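Local coordinates for protein mandelate racemase / muconate lactonizing enzyme (Burkholderia pseudomallei, PDB 2POD) that is of unknown specific function but belongs to the enolase superfamily and is probably a metal-dependent lyase, at residues D151-N154 / A155-H158; K258-A261 / E262-A266; Q346-R350 / A351-G355; D354-Y357 / R358-T362. One frame throughout, in Å; residues are numbered along the deposited sequence.

Contact 1 of 4, residues D151-N154 / A155-H158; sequences DDLN and AFLH
The shortest sound polar bond here joins Ala155 N to Asp151 O at 2.8 Å, with an N-H...O angle of 153°, and it opens the first turn of helix 152-158, a short alpha helix. Asp151 stands at the N-cap position, though its side chain makes no capping bond. Phe156 N to Asp152 O and Leu157 N to Leu153 O repeat the i to i+4 pattern, both at 3.2 Å. His158 N reaches Asn154 O only weakly, as the helix runs out.

Leu153 meets Phe156 three residues on and Leu157 four residues on. Phe156 has its CG between the backbone N and the carbonyl carbon (chi1 89°), which carries the ring back across the preceding turn. Leu153 O consequently sits over one ring face, offset toward the rim, while Leu153 CD1 touches Phe156 CE1 at 3.7 Å. Leu157 lies alongside Leu153 with both pointing the same way, Leu157 CD1 being 4.1 Å from Leu153 CG.

Asp152 points away from 155-158, and its OD2 forms a salt bridge with Arg350 NE, while the Phe156 ring meets Trp178 edge-to-face. Asp152, Ala155 and Phe156 also touch Leu163, so this face packs on helix 160-170. Near the other end of the helix, Asn154 and His158 run side by side, their amide and imidazole planes only 15° apart; Asn154 OD1 lies in the plane of the imidazole, at its edge, 3.9 Å from His158 NE2.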
loop_
_atom_site.group_PDB
_atom_site.type_symbol
_atom_site.label_atom_id
_atom_site.label_comp_id
_atom_site.label_asym_id
_atom_site.label_seq_id
_atom_site.Cartn_x
_atom_site.Cartn_y
_atom_site.Cartn_z
ATOM N N ASP B 151 -43.265 -24.790 7.548
ATOM C CA ASP B 151 -43.283 -24.432 6.133
ATOM C C ASP B 151 -42.488 -23.138 5.903
ATOM O O ASP B 151 -43.015 -22.155 5.381
ATOM C CB ASP B 151 -44.744 -24.271 5.681
ATOM C CG ASP B 151 -44.907 -24.288 4.171
ATOM O OD1 ASP B 151 -44.162 -25.021 3.483
ATOM O OD2 ASP B 151 -45.791 -23.558 3.675
ATOM N N ASP B 152 -41.213 -23.151 6.291
ATOM C CA ASP B 152 -40.510 -21.932 6.701
ATOM C C ASP B 152 -39.977 -21.088 5.539
ATOM O O ASP B 152 -39.835 -19.875 5.674
ATOM C CB ASP B 152 -39.390 -22.255 7.699
ATOM C CG ASP B 152 -39.914 -22.589 9.090
ATOM O OD1 ASP B 152 -41.116 -22.371 9.362
ATOM O OD2 ASP B 152 -39.117 -23.073 9.921
ATOM N N LEU B 153 -39.687 -21.734 4.410
ATOM C CA LEU B 153 -39.390 -21.036 3.157
ATOM C C LEU B 153 -40.584 -20.244 2.638
ATOM O O LEU B 153 -40.460 -19.054 2.345
ATOM C CB LEU B 153 -38.886 -22.010 2.086
ATOM C CG LEU B 153 -38.680 -21.445 0.674
ATOM C CD1 LEU B 153 -37.327 -20.755 0.529
ATOM C CD2 LEU B 153 -38.860 -22.527 -0.383
ATOM N N ASN B 154 -41.735 -20.907 2.534
ATOM C CA ASN B 154 -42.966 -20.252 2.099
ATOM C C ASN B 154 -43.461 -19.226 3.102
ATOM O O ASN B 154 -44.008 -18.193 2.716
ATOM C CB ASN B 154 -44.062 -21.281 1.801
ATOM C CG ASN B 154 -43.946 -21.872 0.406
ATOM O OD1 ASN B 154 -44.045 -21.159 -0.598
ATOM N ND2 ASN B 154 -43.735 -23.184 0.338
ATOM N N ALA B 155 -43.250 -19.516 4.386
ATOM C CA ALA B 155 -43.529 -18.569 5.457
ATOM C C ALA B 155 -42.793 -17.229 5.299
ATOM O O ALA B 155 -43.438 -16.185 5.344
ATOM C CB ALA B 155 -43.268 -19.191 6.824
ATOM N N PHE B 156 -41.473 -17.246 5.082
ATOM C CA PHE B 156 -40.746 -15.981 4.877
ATOM C C PHE B 156 -41.059 -15.222 3.587
ATOM O O PHE B 156 -40.965 -13.991 3.547
ATOM C CB PHE B 156 -39.238 -16.053 5.214
ATOM C CG PHE B 156 -38.326 -16.478 4.070
ATOM C CD1 PHE B 156 -37.673 -17.705 4.121
ATOM C CD2 PHE B 156 -38.048 -15.625 3.002
ATOM C CE1 PHE B 156 -36.803 -18.102 3.106
ATOM C CE2 PHE B 156 -37.187 -16.015 1.972
ATOM C CZ PHE B 156 -36.559 -17.255 2.027
ATOM N N LEU B 157 -41.438 -15.963 2.549
ATOM C CA LEU B 157 -41.804 -15.368 1.269
ATOM C C LEU B 157 -43.086 -14.546 1.338
ATOM O O LEU B 157 -43.214 -13.536 0.649
ATOM C CB LEU B 157 -41.903 -16.439 0.179
ATOM C CG LEU B 157 -40.559 -16.950 -0.353
ATOM C CD1 LEU B 157 -40.709 -18.311 -1.024
ATOM C CD2 LEU B 157 -39.912 -15.938 -1.296
ATOM N N HIS B 158 -44.022 -14.975 2.184
ATOM C CA HIS B 158 -45.403 -14.506 2.098
ATOM C C HIS B 158 -45.945 -13.947 3.412
ATOM O O HIS B 158 -46.528 -12.861 3.431
ATOM C CB HIS B 158 -46.313 -15.607 1.540
ATOM C CG HIS B 158 -45.820 -16.197 0.255
ATOM N ND1 HIS B 158 -45.685 -15.456 -0.899
ATOM C CD2 HIS B 158 -45.407 -17.450 -0.051
ATOM C CE1 HIS B 158 -45.221 -16.229 -1.864
ATOM N NE2 HIS B 158 -45.043 -17.443 -1.376
#

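Contact 2 of 4, residues K258-A261 / E262-A266; sequences KRYA and ERSLA
Backbone hydrogen bonds change spacing along 258-264. Glu262 N donates to Lys258 O over 3.0 Å in a regular i to i+4 bond. The next two are shorter in reach: Arg263 N binds Tyr260 O and Ser264 N binds Ala261 O, both i to i+3, and both donors stand above the carbonyl plane instead of on a lone pair. Beyond them the chain leads on to strand 268-270.

Water and hydroxyl bonds supplement the backbone. One water donates to Arg259 O at 2.7 Å and to Glu262 OE2 at 2.9 Å, tying the carboxylate to the turn before it. With chi1 at 173°, Ser264 OG swings beside its own carbonyl carbon and gives a 2.6 Å hydrogen bond to Ala266 O, arriving in the carbonyl plane on a lone pair; it is also hydrogen-bonded to His245.

Van der Waals contacts complete the local account. Lys258 and Glu262 cross at about a right angle, and the touch is by methylene: Lys258 CD is 3.4 Å from Glu262 OE1, whereas Lys258 NZ stays 5.1 Å from that oxygen. Ser264 CB rests 3.6 Å from Tyr260 CE1.

Bonds between subunits use the arginines: Arg263 NH2 binds Ser264 O, and Arg259 NH1 binds Ala289 O, both acceptors being on the second subunit. Within the chain, Tyr260 packs against Ala230 and Ala234 of helix 227-237, and with Ala261 it reaches Val268 of strand 268-270. Helix 257-263 forms the crossover of a beta-alpha-beta unit between strands 244-246 and 268-270.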
loop_
_atom_site.group_PDB
_atom_site.type_symbol
_atom_site.label_atom_id
_atom_site.label_comp_id
_atom_site.label_asym_id
_atom_site.label_seq_id
_atom_site.Cartn_x
_atom_site.Cartn_y
_atom_site.Cartn_z
ATOM N N LYS B 258 -13.740 -6.070 -0.259
ATOM C CA LYS B 258 -13.618 -4.852 0.542
ATOM C C LYS B 258 -14.477 -3.717 0.004
ATOM O O LYS B 258 -14.967 -2.889 0.768
ATOM C CB LYS B 258 -12.158 -4.409 0.668
ATOM C CG LYS B 258 -11.763 -4.008 2.096
ATOM C CD LYS B 258 -12.042 -2.547 2.417
ATOM C CE LYS B 258 -12.599 -2.378 3.833
ATOM N NZ LYS B 258 -11.539 -2.316 4.883
ATOM N N ARG B 259 -14.653 -3.700 -1.314
ATOM C CA ARG B 259 -15.602 -2.821 -1.969
ATOM C C ARG B 259 -17.041 -3.028 -1.518
ATOM O O ARG B 259 -17.748 -2.052 -1.272
ATOM C CB ARG B 259 -15.468 -2.926 -3.483
ATOM C CG ARG B 259 -14.173 -2.301 -3.993
ATOM C CD ARG B 259 -14.154 -2.166 -5.493
ATOM N NE ARG B 259 -15.179 -1.244 -5.970
ATOM C CZ ARG B 259 -15.500 -1.069 -7.246
ATOM N NH1 ARG B 259 -14.879 -1.756 -8.195
ATOM N NH2 ARG B 259 -16.460 -0.216 -7.570
ATOM N N TYR B 260 -17.465 -4.286 -1.375
ATOM C CA TYR B 260 -18.764 -4.567 -0.763
ATOM C C TYR B 260 -18.834 -4.149 0.703
ATOM O O TYR B 260 -19.773 -3.450 1.098
ATOM C CB TYR B 260 -19.224 -6.022 -0.955
ATOM C CG TYR B 260 -20.616 -6.255 -0.398
ATOM C CD1 TYR B 260 -20.804 -6.586 0.947
ATOM C CD2 TYR B 260 -21.747 -6.098 -1.200
ATOM C CE1 TYR B 260 -22.065 -6.764 1.475
ATOM C CE2 TYR B 260 -23.026 -6.279 -0.674
ATOM C CZ TYR B 260 -23.171 -6.610 0.667
ATOM O OH TYR B 260 -24.409 -6.804 1.221
ATOM N N ALA B 261 -17.845 -4.579 1.496
ATOM C CA ALA B 261 -17.831 -4.340 2.944
ATOM C C ALA B 261 -17.930 -2.866 3.331
ATOM O O ALA B 261 -18.710 -2.509 4.220
ATOM C CB ALA B 261 -16.624 -4.977 3.578
ATOM N N GLU B 262 -17.157 -2.028 2.635
ATOM C CA GLU B 262 -17.175 -0.562 2.778
ATOM C C GLU B 262 -18.571 0.058 2.714
ATOM O O GLU B 262 -18.856 1.024 3.421
ATOM C CB GLU B 262 -16.347 0.072 1.660
ATOM C CG GLU B 262 -14.881 0.299 1.966
ATOM C CD GLU B 262 -14.053 0.488 0.699
ATOM O OE1 GLU B 262 -12.811 0.376 0.783
ATOM O OE2 GLU B 262 -14.640 0.739 -0.384
ATOM N N ARG B 263 -19.422 -0.486 1.847
ATOM C CA ARG B 263 -20.717 0.107 1.553
ATOM C C ARG B 263 -21.884 -0.549 2.297
ATOM O O ARG B 263 -23.039 -0.141 2.141
ATOM C CB ARG B 263 -20.957 0.126 0.048
ATOM C CG ARG B 263 -20.711 1.488 -0.574
ATOM C CD ARG B 263 -20.144 1.376 -1.975
ATOM N NE ARG B 263 -19.503 2.623 -2.386
ATOM C CZ ARG B 263 -20.074 3.560 -3.140
ATOM N NH1 ARG B 263 -21.316 3.415 -3.593
ATOM N NH2 ARG B 263 -19.392 4.652 -3.444
ATOM N N SER B 264 -21.580 -1.545 3.123
ATOM C CA SER B 264 -22.609 -2.334 3.792
ATOM C C SER B 264 -22.583 -2.035 5.279
ATOM O O SER B 264 -21.547 -2.201 5.923
ATOM C CB SER B 264 -22.372 -3.827 3.533
ATOM O OG SER B 264 -23.248 -4.649 4.284
ATOM N N LEU B 265 -23.717 -1.577 5.810
ATOM C CA LEU B 265 -23.877 -1.348 7.245
ATOM C C LEU B 265 -23.763 -2.647 8.035
ATOM O O LEU B 265 -22.988 -2.719 8.992
ATOM C CB LEU B 265 -25.200 -0.640 7.556
ATOM C CG LEU B 265 -25.380 0.204 8.834
ATOM C CD1 LEU B 265 -26.538 -0.287 9.690
ATOM C CD2 LEU B 265 -24.112 0.423 9.682
ATOM N N ALA B 266 -24.506 -3.671 7.618
ATOM C CA ALA B 266 -24.312 -5.013 8.158
ATOM C C ALA B 266 -22.938 -5.581 7.811
ATOM O O ALA B 266 -22.454 -5.395 6.693
ATOM C CB ALA B 266 -25.400 -5.944 7.692
HETATM O O HOH W 1 -16.974 0.362 -2.126
HETATM O O HOH W 2 -19.753 -4.648 5.906
#

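Contact 3 of 4, residues Q346-R350 / A351-G355; sequences QESVR and AFYDG
Two first torsions set up the ring contacts. With CG of Tyr353 between its backbone N and carbonyl carbon (chi1 65°), the phenol folds back over Arg350; with CG1 of Val349 opposite its backbone N (chi1 -174°), that methyl reaches the ring of Phe352. Both meetings are CH-pi contacts over a face. Arg350 CA lies 3.7 Å from the Tyr353 ring centroid, 21° off the normal, and Val349 CG1 is 4.1 Å from the centroid of Phe352.

Val349, at the N-cap position of helix 350-356, supplies an acceptor shared by two donors. Its O takes Phe352 N at 2.9 Å, from above the carbonyl plane, and Tyr353 N at 3.1 Å, nearly along the C=O axis, so two successive N-H groups of the first turn are gripped by one oxygen. Asp354 N continues the helix with a 3.0 Å bond to Arg350 O.

The phenol is held at its far end too. A water at the ring edge, in its plane, lies 2.8 Å from Tyr353 OH and 2.7 Å from Ser348 OG, hydrogen-bonded to both; Ser348 OG also binds Thr119.

The extended arm of Arg350 leads away from the turn to Asp166 of helix 160-170, where it forms a salt bridge, while its backbone N binds Asn121 OD1. Strand 346-348 pairs in parallel with strand 117-122, so the contact covers the step from a strand of the TIM-type barrel into the short helix after it, and Phe352 meets Trp356 edge-to-face on that helix.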
loop_
_atom_site.group_PDB
_atom_site.type_symbol
_atom_site.label_atom_id
_atom_site.label_comp_id
_atom_site.label_asym_id
_atom_site.label_seq_id
_atom_site.Cartn_x
_atom_site.Cartn_y
_atom_site.Cartn_z
ATOM N N GLN B 346 -24.893 -21.062 16.424
ATOM C CA GLN B 346 -24.907 -22.291 15.656
ATOM C C GLN B 346 -26.172 -22.354 14.820
ATOM O O GLN B 346 -27.276 -22.404 15.367
ATOM C CB GLN B 346 -24.827 -23.496 16.594
ATOM C CG GLN B 346 -24.935 -24.832 15.891
ATOM C CD GLN B 346 -23.887 -24.998 14.824
ATOM O OE1 GLN B 346 -24.203 -25.152 13.646
ATOM N NE2 GLN B 346 -22.626 -24.958 15.226
ATOM N N GLU B 347 -26.002 -22.346 13.499
ATOM C CA GLU B 347 -27.088 -22.616 12.545
ATOM C C GLU B 347 -27.813 -23.922 12.862
ATOM O O GLU B 347 -27.179 -24.949 13.094
ATOM C CB GLU B 347 -26.531 -22.656 11.117
ATOM C CG GLU B 347 -27.570 -22.833 10.012
ATOM C CD GLU B 347 -27.076 -22.361 8.648
ATOM O OE1 GLU B 347 -25.965 -21.796 8.571
ATOM O OE2 GLU B 347 -27.809 -22.539 7.650
ATOM N N SER B 348 -29.140 -23.855 12.894
ATOM C CA SER B 348 -29.981 -25.044 12.874
ATOM C C SER B 348 -31.263 -24.774 12.089
ATOM O O SER B 348 -31.663 -23.617 11.908
ATOM C CB SER B 348 -30.312 -25.487 14.300
ATOM O OG SER B 348 -31.233 -24.597 14.917
ATOM N N VAL B 349 -31.891 -25.847 11.612
ATOM C CA VAL B 349 -33.150 -25.760 10.866
ATOM C C VAL B 349 -34.202 -26.631 11.560
ATOM O O VAL B 349 -34.046 -27.847 11.634
ATOM C CB VAL B 349 -32.967 -26.225 9.396
ATOM C CG1 VAL B 349 -34.235 -25.992 8.588
ATOM C CG2 VAL B 349 -31.817 -25.494 8.746
ATOM N N ARG B 350 -35.261 -26.006 12.071
ATOM C CA ARG B 350 -36.247 -26.707 12.900
ATOM C C ARG B 350 -37.044 -27.783 12.160
ATOM O O ARG B 350 -37.356 -28.828 12.733
ATOM C CB ARG B 350 -37.154 -25.732 13.663
ATOM C CG ARG B 350 -37.959 -24.787 12.788
ATOM C CD ARG B 350 -38.805 -23.846 13.613
ATOM N NE ARG B 350 -39.747 -23.127 12.759
ATOM C CZ ARG B 350 -40.797 -22.438 13.196
ATOM N NH1 ARG B 350 -41.057 -22.354 14.493
ATOM N NH2 ARG B 350 -41.590 -21.831 12.325
ATOM N N ALA B 351 -37.316 -27.540 10.876
ATOM C CA ALA B 351 -37.900 -28.542 9.972
ATOM C C ALA B 351 -37.014 -29.775 9.756
ATOM O O ALA B 351 -37.480 -30.802 9.257
ATOM C CB ALA B 351 -38.244 -27.903 8.632
ATOM N N PHE B 352 -35.741 -29.663 10.121
ATOM C CA PHE B 352 -34.790 -30.751 9.938
ATOM C C PHE B 352 -34.681 -31.560 11.233
ATOM O O PHE B 352 -34.883 -32.779 11.219
ATOM C CB PHE B 352 -33.415 -30.206 9.523
ATOM C CG PHE B 352 -33.299 -29.822 8.062
ATOM C CD1 PHE B 352 -34.414 -29.447 7.310
ATOM C CD2 PHE B 352 -32.046 -29.810 7.447
ATOM C CE1 PHE B 352 -34.286 -29.089 5.968
ATOM C CE2 PHE B 352 -31.909 -29.447 6.103
ATOM C CZ PHE B 352 -33.034 -29.086 5.364
ATOM N N TYR B 353 -34.382 -30.881 12.346
ATOM C CA TYR B 353 -34.198 -31.556 13.637
ATOM C C TYR B 353 -35.462 -32.028 14.364
ATOM O O TYR B 353 -35.405 -32.989 15.134
ATOM C CB TYR B 353 -33.220 -30.816 14.574
ATOM C CG TYR B 353 -33.666 -29.449 15.056
ATOM C CD1 TYR B 353 -34.658 -29.310 16.029
ATOM C CD2 TYR B 353 -33.067 -28.293 14.567
ATOM C CE1 TYR B 353 -35.062 -28.059 16.474
ATOM C CE2 TYR B 353 -33.462 -27.038 15.009
ATOM C CZ TYR B 353 -34.459 -26.926 15.957
ATOM O OH TYR B 353 -34.848 -25.682 16.392
ATOM N N ASP B 354 -36.588 -31.350 14.136
ATOM C CA ASP B 354 -37.897 -31.893 14.536
ATOM C C ASP B 354 -38.487 -32.794 13.448
ATOM O O ASP B 354 -39.432 -33.544 13.701
ATOM C CB ASP B 354 -38.899 -30.788 14.907
ATOM C CG ASP B 354 -38.360 -29.813 15.953
ATOM O OD1 ASP B 354 -37.942 -30.250 17.050
ATOM O OD2 ASP B 354 -38.377 -28.593 15.681
ATOM N N GLY B 355 -37.921 -32.721 12.245
ATOM C CA GLY B 355 -38.406 -33.493 11.109
ATOM C C GLY B 355 -37.537 -34.691 10.777
ATOM O O GLY B 355 -37.405 -35.611 11.586
HETATM O O HOH W 3 -33.732 -23.621 14.871
#

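Contact 4 of 4, residues D354-Y357 / R358-T362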
loop_
_atom_site.group_PDB
_atom_site.type_symbol
_atom_site.label_atom_id
_atom_site.label_comp_id
_atom_site.label_asym_id
_atom_site.label_seq_id
_atom_site.Cartn_x
_atom_site.Cartn_y
_atom_site.Cartn_z
ATOM N N ASP B 354 -36.588 -31.350 14.136
ATOM C CA ASP B 354 -37.897 -31.893 14.536
ATOM C C ASP B 354 -38.487 -32.794 13.448
ATOM O O ASP B 354 -39.432 -33.544 13.701
ATOM C CB ASP B 354 -38.899 -30.788 14.907
ATOM C CG ASP B 354 -38.360 -29.813 15.953
ATOM O OD1 ASP B 354 -37.942 -30.250 17.050
ATOM O OD2 ASP B 354 -38.377 -28.593 15.681
ATOM N N GLY B 355 -37.921 -32.721 12.245
ATOM C CA GLY B 355 -38.406 -33.493 11.109
ATOM C C GLY B 355 -37.537 -34.691 10.777
ATOM O O GLY B 355 -37.405 -35.611 11.586
ATOM N N TRP B 356 -36.936 -34.663 9.587
ATOM C CA TRP B 356 -36.352 -35.851 8.964
ATOM C C TRP B 356 -35.056 -36.396 9.572
ATOM O O TRP B 356 -34.594 -37.468 9.168
ATOM C CB TRP B 356 -36.203 -35.660 7.449
ATOM C CG TRP B 356 -35.217 -34.593 7.013
ATOM C CD1 TRP B 356 -35.490 -33.275 6.778
ATOM C CD2 TRP B 356 -33.818 -34.767 6.733
ATOM N NE1 TRP B 356 -34.349 -32.617 6.382
ATOM C CE2 TRP B 356 -33.309 -33.508 6.346
ATOM C CE3 TRP B 356 -32.943 -35.862 6.784
ATOM C CZ2 TRP B 356 -31.965 -33.312 6.006
ATOM C CZ3 TRP B 356 -31.605 -35.666 6.439
ATOM C CH2 TRP B 356 -31.132 -34.401 6.060
ATOM N N TYR B 357 -34.479 -35.671 10.532
ATOM C CA TYR B 357 -33.282 -36.125 11.259
ATOM C C TYR B 357 -33.614 -37.296 12.189
ATOM O O TYR B 357 -32.773 -38.173 12.420
ATOM C CB TYR B 357 -32.696 -34.998 12.123
ATOM C CG TYR B 357 -31.865 -33.925 11.435
ATOM C CD1 TYR B 357 -31.235 -32.937 12.193
ATOM C CD2 TYR B 357 -31.705 -33.888 10.051
ATOM C CE1 TYR B 357 -30.480 -31.938 11.601
ATOM C CE2 TYR B 357 -30.942 -32.893 9.446
ATOM C CZ TYR B 357 -30.332 -31.919 10.231
ATOM O OH TYR B 357 -29.578 -30.920 9.653
ATOM N N ARG B 358 -34.844 -37.293 12.711
ATOM C CA ARG B 358 -35.213 -38.040 13.921
ATOM C C ARG B 358 -35.124 -39.556 13.753
ATOM O O ARG B 358 -34.835 -40.277 14.711
ATOM C CB ARG B 358 -36.622 -37.654 14.382
ATOM C CG ARG B 358 -36.761 -36.220 14.870
ATOM C CD ARG B 358 -37.562 -36.151 16.166
ATOM N NE ARG B 358 -37.092 -35.078 17.040
ATOM C CZ ARG B 358 -36.087 -35.185 17.911
ATOM N NH1 ARG B 358 -35.422 -36.327 18.048
ATOM N NH2 ARG B 358 -35.745 -34.139 18.650
ATOM N N ASP B 359 -35.355 -40.024 12.529
ATOM C CA ASP B 359 -35.415 -41.453 12.223
ATOM C C ASP B 359 -34.032 -42.058 12.038
ATOM O O ASP B 359 -33.857 -43.274 12.157
ATOM C CB ASP B 359 -36.252 -41.691 10.962
ATOM C CG ASP B 359 -37.418 -40.723 10.849
ATOM O OD1 ASP B 359 -37.233 -39.641 10.244
ATOM O OD2 ASP B 359 -38.509 -41.041 11.377
ATOM N N LEU B 360 -33.053 -41.205 11.747
ATOM C CA LEU B 360 -31.809 -41.650 11.121
ATOM C C LEU B 360 -30.698 -41.930 12.121
ATOM O O LEU B 360 -29.800 -42.734 11.845
ATOM C CB LEU B 360 -31.324 -40.648 10.070
ATOM C CG LEU B 360 -32.324 -39.965 9.134
ATOM C CD1 LEU B 360 -31.600 -38.954 8.271
ATOM C CD2 LEU B 360 -33.090 -40.954 8.270
ATOM N N VAL B 361 -30.747 -41.258 13.271
ATOM C CA VAL B 361 -29.655 -41.335 14.244
ATOM C C VAL B 361 -30.119 -41.574 15.677
ATOM O O VAL B 361 -31.253 -41.243 16.034
ATOM C CB VAL B 361 -28.686 -40.113 14.173
ATOM C CG1 VAL B 361 -27.814 -40.175 12.920
ATOM C CG2 VAL B 361 -29.441 -38.787 14.266
ATOM N N THR B 362 -29.214 -42.138 16.484
ATOM C CA THR B 362 -29.489 -42.590 17.851
ATOM C C THR B 362 -29.767 -41.455 18.843
ATOM O O THR B 362 -30.418 -41.665 19.873
ATOM C CB THR B 362 -28.319 -43.431 18.400
ATOM O OG1 THR B 362 -27.083 -42.773 18.110
ATOM C CG2 THR B 362 -28.302 -44.818 17.777
#
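Hydrogen bonding across 354-362 consists of two i to i+3 bonds. Arg358 N donates to Gly355 O over 3.3 Å. Leu360 N donates to Tyr357 O over a shorter 3.1 Å, from above the carbonyl plane. Residues 358-360 keep helical backbone angles without a regular series of bonds, so the chain goes on coiling into the loop that leads to strand 366-368.

Apolar contact centres on Trp356 and Leu360. The methyl CD1 of Leu360 comes to the indole at its edge, near the ring plane, 3.7 Å from Trp356 CE3. Leu360 CG meanwhile packs 3.4 Å from Trp356 O, which places the leucine against both the indole edge and the carbonyl oxygen of that residue. Tyr357 CD2 lies over one indole face, toward its rim, and Trp356 also stacks with Phe16, bringing together the barrel domain and the N-terminal part of the chain.

Charged groups approach without pairing. Arg358 lays its CG 3.4 Å from Gly355 O, but the bends at chi2 and chi3 leave Arg358 NH2 4.7 Å from Asp354 OD1.

Polar fixation of the tyrosine comes from beyond the turn: Tyr357 OH is hydrogen-bonded to both Thr325 O and Asp323 OD2, and the backbone of Leu360 pairs with that of Met385. The chemistry within 354-362 is therefore modest: two i to i+3 backbone bonds, one apolar contact at the indole edge, and an Asp354-Arg358 pair whose separation implies at most a loose electrostatic attraction.

In the fold
Along the chain the contacts come in the order 1, 2, 3, 4. Contacts 3 and 4 share Asp354, Gly355 and helix 350-356, with centres about 10 Å apart, and run as one path from strand 346-348 into the loop before strand 366-368. Contact 1, on helix 152-158, has its centre about 15 Å from that of contact 3 and touches it through a salt bridge, linking chain regions nearly 200 residues apart. Contact 2 stands apart on helix 257-263, its centre about 28 to 39 Å from the others. Contacts 1, 3 and 4 are thus near neighbours in the fold, while contact 2 lies at a subunit interface.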